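Local coordinates for malonate decarboxylase subunit alpha (PDB 6MPR), which probably serves as the acyl-carrier-protein transferase subunit of malonate decarboxylase, exchanging acetyl for malonyl groups during the conversion of malonate to acetate, at residues M165-T178 against L202-A216. Sequence-based numbering, arbitrary orientation.
Sequences MADRQGNIYTGPST and LVDDVSELPRVDIPA
I172 and the D213-I214 pair form a classic beta bulge, in which I172 O accepts from both D213 N and I214 N while I172 N returns a bond to I214 O. The bulge fastens one edge of a beta hairpin, strands 165-166 and 172-173 joined by a type I turn from D167 to G170, to the loop that leaves strand 201-202; on the hairpin's other strand, A166 bridges L202 in parallel, and V203 N points almost straight at A166 O (2.8 Å). Beside the bulge, D213 OD2 takes T174 N on its anti side and G175 N from above the carboxylate plane, both from the same face and both at 2.9 Å. D213 OD1 makes salt bridges with both R211 NE and R347, Y173 CE1 sits over the centre of one face of the R211 guanidinium, and R211 NH1 forms a salt bridge with D343. The Y173 ring is sandwiched: P210 CB sits over one face, 3.8 Å from the ring centroid in a CH-pi contact, and G175 N lies above the opposite face toward the rim. In M165, chi1 (-174°) and chi2 are both extended and bring SD to V203 CG1, and the bend at chi3 turns CE onto the same methyl; M165 CG presses tightly on L209 CD2, while L209 CD1, the other branch, meets N171 CB. At the outer end, R168 NE meets D204 OD1 in the guanidinium plane (3.1 Å), a salt bridge reinforced by a water between NH2 and OD1, and L202 CD2 lies over one guanidinium face, toward its rim. The N171 amide works at both ends: ND2 donates nearly straight to the syn side of D167 OD2 (2.9 Å), while D167 OD1 accepts Q169 N in an Asx turn, and N171 OD1 receives A216 N from above its carbonyl plane at 2.8 Å.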
loop_
_atom_site.group_PDB
_atom_site.type_symbol
_atom_site.label_atom_id
_atom_site.label_comp_id
_atom_site.label_asym_id
_atom_site.label_seq_id
_atom_site.Cartn_x
_atom_site.Cartn_y
_atom_site.Cartn_z
ATOM N N MET A 165 5.236 -24.936 9.988
ATOM C CA MET A 165 5.510 -26.263 9.454
ATOM C C MET A 165 6.072 -26.139 8.046
ATOM O O MET A 165 5.706 -25.229 7.296
ATOM C CB MET A 165 4.225 -27.110 9.469
ATOM C CG MET A 165 4.400 -28.548 9.081
ATOM S SD MET A 165 2.816 -29.424 9.166
ATOM C CE MET A 165 2.867 -30.026 10.858
ATOM N N ALA A 166 6.996 -27.032 7.710
ATOM C CA ALA A 166 7.475 -27.168 6.344
ATOM C C ALA A 166 7.451 -28.635 5.956
ATOM O O ALA A 166 7.593 -29.520 6.804
ATOM C CB ALA A 166 8.896 -26.628 6.159
ATOM N N ASP A 167 7.266 -28.885 4.664
ATOM C CA ASP A 167 7.528 -30.211 4.134
ATOM C C ASP A 167 8.975 -30.238 3.633
ATOM O O ASP A 167 9.704 -29.253 3.755
ATOM C CB ASP A 167 6.511 -30.572 3.054
ATOM C CG ASP A 167 6.666 -29.752 1.777
ATOM O OD1 ASP A 167 7.666 -29.022 1.602
ATOM O OD2 ASP A 167 5.760 -29.845 0.931
ATOM N N ARG A 168 9.392 -31.354 3.040
ATOM C CA ARG A 168 10.790 -31.481 2.639
ATOM C C ARG A 168 11.091 -30.828 1.295
ATOM O O ARG A 168 12.246 -30.850 0.851
ATOM C CB ARG A 168 11.204 -32.951 2.630
ATOM C CG ARG A 168 11.173 -33.557 4.017
ATOM C CD ARG A 168 11.754 -34.953 4.022
ATOM N NE ARG A 168 11.860 -35.472 5.375
ATOM C CZ ARG A 168 12.937 -35.334 6.143
ATOM N NH1 ARG A 168 13.998 -34.673 5.687
ATOM N NH2 ARG A 168 12.945 -35.843 7.369
ATOM N N GLN A 169 10.096 -30.233 0.652
ATOM C CA GLN A 169 10.336 -29.416 -0.526
ATOM C C GLN A 169 10.536 -27.944 -0.186
ATOM O O GLN A 169 11.020 -27.189 -1.034
ATOM C CB GLN A 169 9.172 -29.555 -1.510
ATOM C CG GLN A 169 9.182 -30.851 -2.291
ATOM C CD GLN A 169 10.310 -30.884 -3.295
ATOM O OE1 GLN A 169 10.248 -30.219 -4.327
ATOM N NE2 GLN A 169 11.361 -31.641 -2.989
ATOM N N GLY A 170 10.168 -27.522 1.020
ATOM C CA GLY A 170 10.226 -26.124 1.394
ATOM C C GLY A 170 8.917 -25.367 1.317
ATOM O O GLY A 170 8.925 -24.145 1.482
ATOM N N ASN A 171 7.799 -26.041 1.043
ATOM C CA ASN A 171 6.494 -25.417 1.252
ATOM C C ASN A 171 6.315 -25.079 2.732
ATOM O O ASN A 171 6.609 -25.903 3.597
ATOM C CB ASN A 171 5.375 -26.359 0.806
ATOM C CG ASN A 171 5.356 -26.592 -0.691
ATOM O OD1 ASN A 171 5.135 -25.660 -1.472
ATOM N ND2 ASN A 171 5.545 -27.848 -1.101
ATOM N N ILE A 172 5.815 -23.873 3.029
ATOM C CA ILE A 172 5.710 -23.402 4.403
ATOM C C ILE A 172 4.251 -23.161 4.750
ATOM O O ILE A 172 3.512 -22.530 3.988
ATOM C CB ILE A 172 6.516 -22.105 4.656
ATOM C CG1 ILE A 172 7.908 -22.166 4.016
ATOM C CG2 ILE A 172 6.646 -21.880 6.159
ATOM C CD1 ILE A 172 8.848 -23.173 4.668
ATOM N N TYR A 173 3.856 -23.621 5.927
ATOM C CA TYR A 173 2.608 -23.208 6.558
ATOM C C TYR A 173 2.935 -22.163 7.619
ATOM O O TYR A 173 3.680 -22.454 8.563
ATOM C CB TYR A 173 1.892 -24.409 7.173
ATOM C CG TYR A 173 0.688 -24.039 8.009
ATOM C CD1 TYR A 173 -0.383 -23.370 7.443
ATOM C CD2 TYR A 173 0.639 -24.334 9.370
ATOM C CE1 TYR A 173 -1.484 -23.010 8.208
ATOM C CE2 TYR A 173 -0.451 -23.983 10.146
ATOM C CZ TYR A 173 -1.514 -23.323 9.554
ATOM O OH TYR A 173 -2.604 -22.959 10.311
ATOM N N THR A 174 2.425 -20.934 7.439
ATOM C CA THR A 174 2.598 -19.870 8.426
ATOM C C THR A 174 1.323 -19.539 9.206
ATOM O O THR A 174 1.414 -18.955 10.295
ATOM C CB THR A 174 3.120 -18.589 7.748
ATOM O OG1 THR A 174 2.280 -18.234 6.638
ATOM C CG2 THR A 174 4.524 -18.791 7.221
ATOM N N GLY A 175 0.145 -19.866 8.667
ATOM C CA GLY A 175 -1.088 -19.880 9.431
ATOM C C GLY A 175 -1.500 -18.535 10.003
ATOM O O GLY A 175 -1.358 -17.483 9.360
ATOM N N PRO A 176 -2.027 -18.546 11.232
ATOM C CA PRO A 176 -2.435 -17.276 11.864
ATOM C C PRO A 176 -1.308 -16.268 11.972
ATOM O O PRO A 176 -1.574 -15.064 12.002
ATOM C CB PRO A 176 -2.927 -17.707 13.254
ATOM C CG PRO A 176 -3.328 -19.159 13.071
ATOM C CD PRO A 176 -2.369 -19.725 12.050
ATOM N N SER A 177 -0.050 -16.712 11.999
ATOM C CA SER A 177 1.071 -15.794 12.145
ATOM C C SER A 177 1.795 -15.542 10.828
ATOM O O SER A 177 3.013 -15.313 10.820
ATOM C CB SER A 177 2.037 -16.309 13.214
ATOM O OG SER A 177 1.393 -16.271 14.460
ATOM N N THR A 178 1.063 -15.592 9.712
ATOM C CA THR A 178 1.628 -15.251 8.412
ATOM C C THR A 178 2.277 -13.864 8.439
ATOM O O THR A 178 3.427 -13.698 8.016
ATOM C CB THR A 178 0.534 -15.345 7.347
ATOM O OG1 THR A 178 0.127 -16.724 7.198
ATOM C CG2 THR A 178 1.044 -14.835 6.013
ATOM N N LEU A 202 8.741 -30.340 11.011
ATOM C CA LEU A 202 8.989 -30.799 9.651
ATOM C C LEU A 202 8.118 -32.013 9.352
ATOM O O LEU A 202 8.078 -32.956 10.151
ATOM C CB LEU A 202 10.464 -31.169 9.464
ATOM C CG LEU A 202 10.919 -31.638 8.083
ATOM C CD1 LEU A 202 10.941 -30.476 7.109
ATOM C CD2 LEU A 202 12.296 -32.287 8.182
ATOM N N VAL A 203 7.429 -31.993 8.206
ATOM C CA VAL A 203 6.703 -33.150 7.695
ATOM C C VAL A 203 7.319 -33.573 6.360
ATOM O O VAL A 203 8.150 -32.872 5.783
ATOM C CB VAL A 203 5.190 -32.882 7.539
ATOM C CG1 VAL A 203 4.580 -32.513 8.867
ATOM C CG2 VAL A 203 4.951 -31.802 6.524
ATOM N N ASP A 204 6.918 -34.757 5.881
ATOM C CA ASP A 204 7.499 -35.271 4.642
ATOM C C ASP A 204 6.824 -34.692 3.404
ATOM O O ASP A 204 7.511 -34.320 2.445
ATOM C CB ASP A 204 7.424 -36.799 4.606
ATOM C CG ASP A 204 8.183 -37.445 5.737
ATOM O OD1 ASP A 204 9.208 -36.880 6.157
ATOM O OD2 ASP A 204 7.758 -38.524 6.208
ATOM N N ASP A 205 5.494 -34.605 3.392
ATOM C CA ASP A 205 4.778 -34.339 2.156
ATOM C C ASP A 205 3.877 -33.130 2.317
ATOM O O ASP A 205 3.392 -32.846 3.412
ATOM C CB ASP A 205 3.937 -35.540 1.714
ATOM C CG ASP A 205 3.324 -35.334 0.342
ATOM O OD1 ASP A 205 4.074 -35.351 -0.657
ATOM O OD2 ASP A 205 2.094 -35.133 0.266
ATOM N N VAL A 206 3.649 -32.437 1.197
ATOM C CA VAL A 206 2.871 -31.201 1.203
ATOM C C VAL A 206 1.448 -31.447 1.693
ATOM O O VAL A 206 0.823 -30.557 2.289
ATOM C CB VAL A 206 2.899 -30.562 -0.205
ATOM C CG1 VAL A 206 2.238 -31.464 -1.230
ATOM C CG2 VAL A 206 2.240 -29.193 -0.175
ATOM N N SER A 207 0.928 -32.658 1.479
ATOM C CA SER A 207 -0.423 -33.013 1.890
ATOM C C SER A 207 -0.604 -33.023 3.405
ATOM O O SER A 207 -1.752 -33.012 3.864
ATOM C CB SER A 207 -0.794 -34.371 1.287
ATOM O OG SER A 207 0.044 -35.408 1.781
ATOM N N GLU A 208 0.473 -33.013 4.203
ATOM C CA GLU A 208 0.256 -32.907 5.645
ATOM C C GLU A 208 0.132 -31.465 6.123
ATOM O O GLU A 208 -0.340 -31.239 7.240
ATOM C CB GLU A 208 1.370 -33.598 6.443
ATOM C CG GLU A 208 0.961 -33.835 7.914
ATOM C CD GLU A 208 1.911 -34.710 8.719
ATOM O OE1 GLU A 208 2.836 -35.316 8.132
ATOM O OE2 GLU A 208 1.712 -34.797 9.953
ATOM N N LEU A 209 0.564 -30.488 5.324
ATOM C CA LEU A 209 0.455 -29.106 5.758
ATOM C C LEU A 209 -1.012 -28.693 5.788
ATOM O O LEU A 209 -1.781 -29.074 4.903
ATOM C CB LEU A 209 1.212 -28.160 4.829
ATOM C CG LEU A 209 2.690 -28.387 4.532
ATOM C CD1 LEU A 209 3.186 -27.273 3.609
ATOM C CD2 LEU A 209 3.487 -28.381 5.785
ATOM N N PRO A 210 -1.426 -27.921 6.784
ATOM C CA PRO A 210 -2.797 -27.388 6.765
ATOM C C PRO A 210 -3.097 -26.625 5.482
ATOM O O PRO A 210 -4.155 -26.822 4.866
ATOM C CB PRO A 210 -2.822 -26.502 8.014
ATOM C CG PRO A 210 -1.842 -27.219 8.962
ATOM C CD PRO A 210 -0.721 -27.625 8.041
ATOM N N ARG A 211 -2.154 -25.798 5.044
ATOM C CA ARG A 211 -2.175 -25.189 3.721
ATOM C C ARG A 211 -0.756 -24.740 3.408
ATOM O O ARG A 211 0.109 -24.700 4.290
ATOM C CB ARG A 211 -3.146 -24.012 3.666
ATOM C CG ARG A 211 -2.763 -22.883 4.622
ATOM C CD ARG A 211 -3.753 -21.715 4.549
ATOM N NE ARG A 211 -3.291 -20.579 5.333
ATOM C CZ ARG A 211 -3.865 -20.141 6.445
ATOM N NH1 ARG A 211 -4.961 -20.745 6.916
ATOM N NH2 ARG A 211 -3.345 -19.091 7.077
ATOM N N VAL A 212 -0.536 -24.353 2.153
ATOM C CA VAL A 212 0.725 -23.760 1.728
ATOM C C VAL A 212 0.546 -22.249 1.724
ATOM O O VAL A 212 -0.251 -21.714 0.944
ATOM C CB VAL A 212 1.164 -24.263 0.340
ATOM C CG1 VAL A 212 2.467 -23.587 -0.060
ATOM C CG2 VAL A 212 1.339 -25.792 0.337
ATOM N N ASP A 213 1.284 -21.562 2.591
ATOM C CA ASP A 213 1.302 -20.103 2.613
ATOM C C ASP A 213 2.470 -19.521 1.838
ATOM O O ASP A 213 2.343 -18.426 1.273
ATOM C CB ASP A 213 1.369 -19.608 4.056
ATOM C CG ASP A 213 0.076 -19.830 4.806
ATOM O OD1 ASP A 213 -0.943 -19.266 4.376
ATOM O OD2 ASP A 213 0.068 -20.551 5.822
ATOM N N ILE A 214 3.605 -20.219 1.818
ATOM C CA ILE A 214 4.774 -19.818 1.048
ATOM C C ILE A 214 5.134 -21.017 0.187
ATOM O O ILE A 214 5.486 -22.073 0.720
ATOM C CB ILE A 214 5.974 -19.444 1.938
ATOM C CG1 ILE A 214 5.612 -18.355 2.961
ATOM C CG2 ILE A 214 7.168 -19.031 1.073
ATOM C CD1 ILE A 214 5.302 -17.013 2.344
ATOM N N PRO A 215 5.070 -20.913 -1.145
ATOM C CA PRO A 215 5.415 -22.060 -1.999
ATOM C C PRO A 215 6.885 -22.441 -1.926
ATOM O O PRO A 215 7.770 -21.602 -1.728
ATOM C CB PRO A 215 5.064 -21.581 -3.417
ATOM C CG PRO A 215 4.308 -20.288 -3.255
ATOM C CD PRO A 215 4.706 -19.717 -1.920
ATOM N N ALA A 216 7.125 -23.739 -2.132
ATOM C CA ALA A 216 8.473 -24.302 -2.108
ATOM C C ALA A 216 9.435 -23.551 -3.028
ATOM O O ALA A 216 10.621 -23.409 -2.717
ATOM C CB ALA A 216 8.401 -25.780 -2.502
HETATM O O HOH W 1 5.966 -32.131 -0.749
HETATM O O HOH W 2 10.419 -36.933 8.541
#